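PDB 2BBD: coat protein, which builds the icosahedral capsid of a virus infecting the archaeon Sulfolobus, probably through the double jelly-roll fold shared with bacterial and eukaryotic viral coat proteins. Local coordinates for residues Q214-I219 with D303-L308; G83-Y88 with S270-F275. All blocks are in the same frame, centred on the assembly; numbering follows the deposited sequence.

Contact 1: Q214-I219 with D303-L308; sequences QLVYVI and DNVYSL
Tyr-217 and Tyr-306 sit side by side on one face of an antiparallel strand pair, their rings near parallel (22°) but slid apart, centroids 5.2 Å. Over one face of the Tyr-217 ring sits CB of Tyr-306, 3.5 Å from the centroid, a CH-pi contact. Tyr-217 reaches it because its CG is tucked between backbone N and carbonyl carbon (chi1 58°), which folds the ring across toward strand 303-308. The Tyr-306 ring, with CG beside its own backbone N, lies toward Ile-219, whose CG1 meets its edge, 3.6 Å from CE2. On the other face, Val-216 CG1 touches Val-305 CG1 at 3.9 Å, and the extended Gln-214 chain brings OE1 within 2.9 Å of Ser-307 OG, which donates in the carbonyl plane onto a lone pair. The amide's NE2 bonds to Tyr-233. Six backbone hydrogen bonds join the pairs 215/308, 217/306 and 219/304, a pairing consistent with the jelly-roll sandwiches of this capsid family. Glu-187 takes up the Tyr-217 hydroxyl. Within the sheet, strand 182-193 flanks 303-308 and strand 270-284 flanks 214-219, while Tyr-295 of strand 293-299 packs against the face carrying Gln-214, Val-305 and Ser-307.

Contact 2: G83-Y88 with S270-F275; sequences GILMYY and SAIIDF
With chi1 near -78° for Tyr-88 and -68° for Ile-272, each side chain leaves its backbone with CG or CG1 beside the backbone N, and the two chains run alongside one another, pointing opposite ways. Ile-272 continues extended, carrying CD1 to the root of the tyrosine, 3.5 Å from both CB and CG of Tyr-88, while its CG1 stands over one ring face, offset toward the rim. The opposite face is covered by CD2 of Tyr-87, so the ring is held between the strand and its own helix. At the far end Ser-270 turns OG back between its N and carbonyl carbon, placing it in the plane of the Tyr-88 ring, at its edge, where OG and Tyr-88 OH share a 2.9 Å hydrogen bond. The buried phenol oxygen has a further partner in the backbone N of Tyr-266. Leu-85 adds a looser methyl contact, CD1 to Ile-272 CD1 at 4.3 Å. Helix 79-89 thus packs on the outermost strand of the eight-stranded sheet, the axes of residues 83-88 and 270-274 lying at 71°. Leu-215 of the adjoining strand touches both Ile-84 and Ile-272; helix 250-261 packs on Ala-271 and bonds the carbonyls of Ser-270 and Ile-272.

In the fold
After strands of both large sheets the chain forms helix 79-89, the first half of contact 2, then adds strands to both the five- and the eight-stranded sheets before strand 210-219 supplies one side of contact 1. Strand 270-284 then returns to the helix, closing the long loop of contact 2, and strand 303-313 closes contact 1 last; the two loops therefore cross. Strand 210-219 sits between 303-313 and 270-284, so the contacts adjoin: Gln-214 O lies 2.7 Å from Ile-273 N, and CB of Gln-214 packs on CZ of Phe-275. Contact 1 ties neighbouring strands within the eight-stranded sheet; contact 2 joins that sheet's edge to a helix from the N-terminal half.

Contact 1: Q214-I219 with D303-L308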
loop_
_atom_site.group_PDB
_atom_site.type_symbol
_atom_site.label_atom_id
_atom_site.label_comp_id
_atom_site.label_asym_id
_atom_site.label_seq_id
_atom_site.Cartn_x
_atom_site.Cartn_y
_atom_site.Cartn_z
ATOM N N GLN A 214 -9.758 -0.037 1.089
ATOM C CA GLN A 214 -9.294 1.030 0.228
ATOM C C GLN A 214 -8.773 2.207 1.027
ATOM O O GLN A 214 -9.478 2.746 1.890
ATOM C CB GLN A 214 -10.435 1.499 -0.664
ATOM C CG GLN A 214 -10.056 2.573 -1.662
ATOM C CD GLN A 214 -11.269 3.219 -2.288
ATOM O OE1 GLN A 214 -11.165 3.947 -3.281
ATOM N NE2 GLN A 214 -12.435 2.966 -1.702
ATOM N N LEU A 215 -7.532 2.592 0.748
ATOM C CA LEU A 215 -6.927 3.738 1.406
ATOM C C LEU A 215 -7.056 4.898 0.440
ATOM O O LEU A 215 -6.632 4.811 -0.710
ATOM C CB LEU A 215 -5.446 3.506 1.709
ATOM C CG LEU A 215 -4.679 4.810 2.009
ATOM C CD1 LEU A 215 -5.283 5.511 3.234
ATOM C CD2 LEU A 215 -3.195 4.505 2.235
ATOM N N VAL A 216 -7.661 5.981 0.904
ATOM C CA VAL A 216 -7.827 7.148 0.066
ATOM C C VAL A 216 -7.216 8.361 0.730
ATOM O O VAL A 216 -7.458 8.615 1.908
ATOM C CB VAL A 216 -9.317 7.471 -0.187
ATOM C CG1 VAL A 216 -9.427 8.708 -1.091
ATOM C CG2 VAL A 216 -10.024 6.264 -0.801
ATOM N N TYR A 217 -6.407 9.096 -0.023
ATOM C CA TYR A 217 -5.833 10.324 0.495
ATOM C C TYR A 217 -5.870 11.354 -0.612
ATOM O O TYR A 217 -5.817 11.016 -1.793
ATOM C CB TYR A 217 -4.415 10.137 1.046
ATOM C CG TYR A 217 -3.392 9.598 0.081
ATOM C CD1 TYR A 217 -3.307 8.234 -0.180
ATOM C CD2 TYR A 217 -2.468 10.446 -0.523
ATOM C CE1 TYR A 217 -2.316 7.720 -1.015
ATOM C CE2 TYR A 217 -1.468 9.943 -1.368
ATOM C CZ TYR A 217 -1.397 8.576 -1.605
ATOM O OH TYR A 217 -0.405 8.061 -2.418
ATOM N N VAL A 218 -5.989 12.613 -0.216
ATOM C CA VAL A 218 -6.108 13.707 -1.162
ATOM C C VAL A 218 -5.013 14.761 -1.009
ATOM O O VAL A 218 -4.637 15.128 0.098
ATOM C CB VAL A 218 -7.504 14.355 -1.001
ATOM C CG1 VAL A 218 -7.713 15.410 -2.035
ATOM C CG2 VAL A 218 -8.576 13.275 -1.119
ATOM N N ILE A 219 -4.510 15.249 -2.134
ATOM C CA ILE A 219 -3.451 16.245 -2.115
ATOM C C ILE A 219 -3.924 17.614 -2.592
ATOM O O ILE A 219 -4.483 17.757 -3.685
ATOM C CB ILE A 219 -2.262 15.821 -3.017
ATOM C CG1 ILE A 219 -1.699 14.470 -2.568
ATOM C CG2 ILE A 219 -1.179 16.894 -2.979
ATOM C CD1 ILE A 219 -1.163 14.437 -1.149
ATOM N N ASP A 303 -8.566 18.879 -5.959
ATOM C CA ASP A 303 -7.331 18.192 -5.604
ATOM C C ASP A 303 -7.084 16.949 -6.437
ATOM O O ASP A 303 -7.907 16.547 -7.259
ATOM C CB ASP A 303 -7.347 17.734 -4.139
ATOM C CG ASP A 303 -7.722 18.838 -3.168
ATOM O OD1 ASP A 303 -7.263 19.982 -3.347
ATOM O OD2 ASP A 303 -8.466 18.540 -2.210
ATOM N N ASN A 304 -5.934 16.334 -6.191
ATOM C CA ASN A 304 -5.599 15.099 -6.860
ATOM C C ASN A 304 -5.878 14.019 -5.820
ATOM O O ASN A 304 -5.544 14.175 -4.643
ATOM C CB ASN A 304 -4.141 15.121 -7.308
ATOM C CG ASN A 304 -3.913 16.082 -8.466
ATOM O OD1 ASN A 304 -4.784 16.250 -9.321
ATOM N ND2 ASN A 304 -2.745 16.707 -8.503
ATOM N N VAL A 305 -6.531 12.948 -6.255
ATOM C CA VAL A 305 -6.902 11.856 -5.372
ATOM C C VAL A 305 -6.103 10.579 -5.614
ATOM O O VAL A 305 -5.845 10.196 -6.754
ATOM C CB VAL A 305 -8.406 11.528 -5.531
ATOM C CG1 VAL A 305 -8.829 10.468 -4.512
ATOM C CG2 VAL A 305 -9.238 12.819 -5.389
ATOM N N TYR A 306 -5.744 9.912 -4.526
ATOM C CA TYR A 306 -4.989 8.674 -4.606
ATOM C C TYR A 306 -5.689 7.554 -3.876
ATOM O O TYR A 306 -6.041 7.682 -2.706
ATOM C CB TYR A 306 -3.597 8.891 -4.037
ATOM C CG TYR A 306 -2.838 9.888 -4.860
ATOM C CD1 TYR A 306 -2.221 9.508 -6.051
ATOM C CD2 TYR A 306 -2.803 11.230 -4.492
ATOM C CE1 TYR A 306 -1.593 10.439 -6.851
ATOM C CE2 TYR A 306 -2.186 12.168 -5.284
ATOM C CZ TYR A 306 -1.580 11.774 -6.464
ATOM O OH TYR A 306 -0.979 12.720 -7.260
ATOM N N SER A 307 -5.895 6.453 -4.589
ATOM C CA SER A 307 -6.562 5.296 -4.027
ATOM C C SER A 307 -5.661 4.056 -4.049
ATOM O O SER A 307 -5.280 3.562 -5.116
ATOM C CB SER A 307 -7.841 5.016 -4.810
ATOM O OG SER A 307 -8.478 3.853 -4.339
ATOM N N LEU A 308 -5.318 3.569 -2.863
ATOM C CA LEU A 308 -4.486 2.377 -2.739
ATOM C C LEU A 308 -5.407 1.223 -2.361
ATOM O O LEU A 308 -5.947 1.167 -1.244
ATOM C CB LEU A 308 -3.406 2.585 -1.673
ATOM C CG LEU A 308 -2.316 1.507 -1.565
ATOM C CD1 LEU A 308 -1.142 2.054 -0.765
ATOM C CD2 LEU A 308 -2.866 0.262 -0.910
#

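Contact 2: G83-Y88 with S270-F275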
loop_
_atom_site.group_PDB
_atom_site.type_symbol
_atom_site.label_atom_id
_atom_site.label_comp_id
_atom_site.label_asym_id
_atom_site.label_seq_id
_atom_site.Cartn_x
_atom_site.Cartn_y
_atom_site.Cartn_z
ATOM N N GLY A 83 3.148 3.645 2.942
ATOM C CA GLY A 83 3.574 4.169 4.233
ATOM C C GLY A 83 2.376 4.574 5.082
ATOM O O GLY A 83 2.325 4.314 6.284
ATOM N N ILE A 84 1.400 5.216 4.454
ATOM C CA ILE A 84 0.207 5.614 5.182
ATOM C C ILE A 84 -0.547 4.341 5.595
ATOM O O ILE A 84 -1.111 4.273 6.687
ATOM C CB ILE A 84 -0.674 6.559 4.318
ATOM C CG1 ILE A 84 0.057 7.893 4.133
ATOM C CG2 ILE A 84 -2.028 6.803 4.990
ATOM C CD1 ILE A 84 -0.533 8.792 3.065
ATOM N N LEU A 85 -0.529 3.321 4.740
ATOM C CA LEU A 85 -1.194 2.070 5.082
ATOM C C LEU A 85 -0.489 1.468 6.302
ATOM O O LEU A 85 -1.134 0.919 7.196
ATOM C CB LEU A 85 -1.147 1.080 3.908
ATOM C CG LEU A 85 -1.902 -0.242 4.129
ATOM C CD1 LEU A 85 -3.392 0.042 4.288
ATOM C CD2 LEU A 85 -1.671 -1.189 2.953
HETATM N N MSE A 86 0.836 1.581 6.350
HETATM C CA MSE A 86 1.587 1.051 7.485
HETATM C C MSE A 86 1.193 1.790 8.768
HETATM O O MSE A 86 1.023 1.193 9.827
HETATM C CB MSE A 86 3.096 1.204 7.255
HETATM C CG MSE A 86 3.645 0.394 6.098
HETATM SE SE MSE A 86 3.269 -1.504 6.301
HETATM C CE MSE A 86 1.959 -1.681 4.883
ATOM N N TYR A 87 1.068 3.104 8.660
ATOM C CA TYR A 87 0.696 3.935 9.795
ATOM C C TYR A 87 -0.588 3.407 10.434
ATOM O O TYR A 87 -0.651 3.193 11.638
ATOM C CB TYR A 87 0.492 5.380 9.324
ATOM C CG TYR A 87 -0.148 6.297 10.339
ATOM C CD1 TYR A 87 0.621 6.995 11.273
ATOM C CD2 TYR A 87 -1.531 6.488 10.348
ATOM C CE1 TYR A 87 0.022 7.871 12.187
ATOM C CE2 TYR A 87 -2.139 7.349 11.258
ATOM C CZ TYR A 87 -1.365 8.039 12.166
ATOM O OH TYR A 87 -1.983 8.900 13.031
ATOM N N TYR A 88 -1.611 3.198 9.616
ATOM C CA TYR A 88 -2.891 2.712 10.117
ATOM C C TYR A 88 -2.863 1.282 10.665
ATOM O O TYR A 88 -3.391 1.014 11.749
ATOM C CB TYR A 88 -3.952 2.814 9.014
ATOM C CG TYR A 88 -4.496 4.215 8.824
ATOM C CD1 TYR A 88 -5.353 4.777 9.763
ATOM C CD2 TYR A 88 -4.150 4.978 7.709
ATOM C CE1 TYR A 88 -5.860 6.068 9.604
ATOM C CE2 TYR A 88 -4.650 6.276 7.536
ATOM C CZ TYR A 88 -5.509 6.814 8.492
ATOM O OH TYR A 88 -6.025 8.086 8.345
ATOM N N SER A 270 -6.846 11.747 4.768
ATOM C CA SER A 270 -6.649 10.320 4.539
ATOM C C SER A 270 -7.668 9.482 5.303
ATOM O O SER A 270 -7.996 9.793 6.446
ATOM C CB SER A 270 -5.246 9.904 4.989
ATOM O OG SER A 270 -5.115 10.021 6.400
ATOM N N ALA A 271 -8.150 8.418 4.668
ATOM C CA ALA A 271 -9.105 7.515 5.306
ATOM C C ALA A 271 -9.106 6.131 4.655
ATOM O O ALA A 271 -8.762 5.971 3.482
ATOM C CB ALA A 271 -10.520 8.123 5.272
ATOM N N ILE A 272 -9.483 5.125 5.436
ATOM C CA ILE A 272 -9.551 3.762 4.938
ATOM C C ILE A 272 -10.977 3.224 4.957
ATOM O O ILE A 272 -11.713 3.403 5.931
ATOM C CB ILE A 272 -8.678 2.819 5.768
ATOM C CG1 ILE A 272 -7.192 3.155 5.549
ATOM C CG2 ILE A 272 -8.989 1.378 5.393
ATOM C CD1 ILE A 272 -6.238 2.387 6.446
ATOM N N ILE A 273 -11.358 2.568 3.868
ATOM C CA ILE A 273 -12.676 1.962 3.753
ATOM C C ILE A 273 -12.543 0.455 3.842
ATOM O O ILE A 273 -12.075 -0.182 2.897
ATOM C CB ILE A 273 -13.360 2.258 2.392
ATOM C CG1 ILE A 273 -13.676 3.743 2.257
ATOM C CG2 ILE A 273 -14.618 1.412 2.253
ATOM C CD1 ILE A 273 -12.484 4.574 1.851
ATOM N N ASP A 274 -12.936 -0.119 4.972
ATOM C CA ASP A 274 -12.897 -1.568 5.116
ATOM C C ASP A 274 -14.235 -2.064 4.592
ATOM O O ASP A 274 -15.258 -1.960 5.267
ATOM C CB ASP A 274 -12.707 -1.973 6.579
ATOM C CG ASP A 274 -11.312 -1.663 7.091
ATOM O OD1 ASP A 274 -11.091 -0.555 7.614
ATOM O OD2 ASP A 274 -10.430 -2.529 6.953
ATOM N N PHE A 275 -14.214 -2.591 3.374
ATOM C CA PHE A 275 -15.415 -3.076 2.714
ATOM C C PHE A 275 -16.283 -4.057 3.499
ATOM O O PHE A 275 -17.508 -3.958 3.449
ATOM C CB PHE A 275 -15.040 -3.653 1.349
ATOM C CG PHE A 275 -14.436 -2.633 0.415
ATOM C CD1 PHE A 275 -15.206 -1.587 -0.085
ATOM C CD2 PHE A 275 -13.085 -2.698 0.066
ATOM C CE1 PHE A 275 -14.643 -0.610 -0.922
ATOM C CE2 PHE A 275 -12.510 -1.734 -0.763
ATOM C CZ PHE A 275 -13.295 -0.684 -1.260
#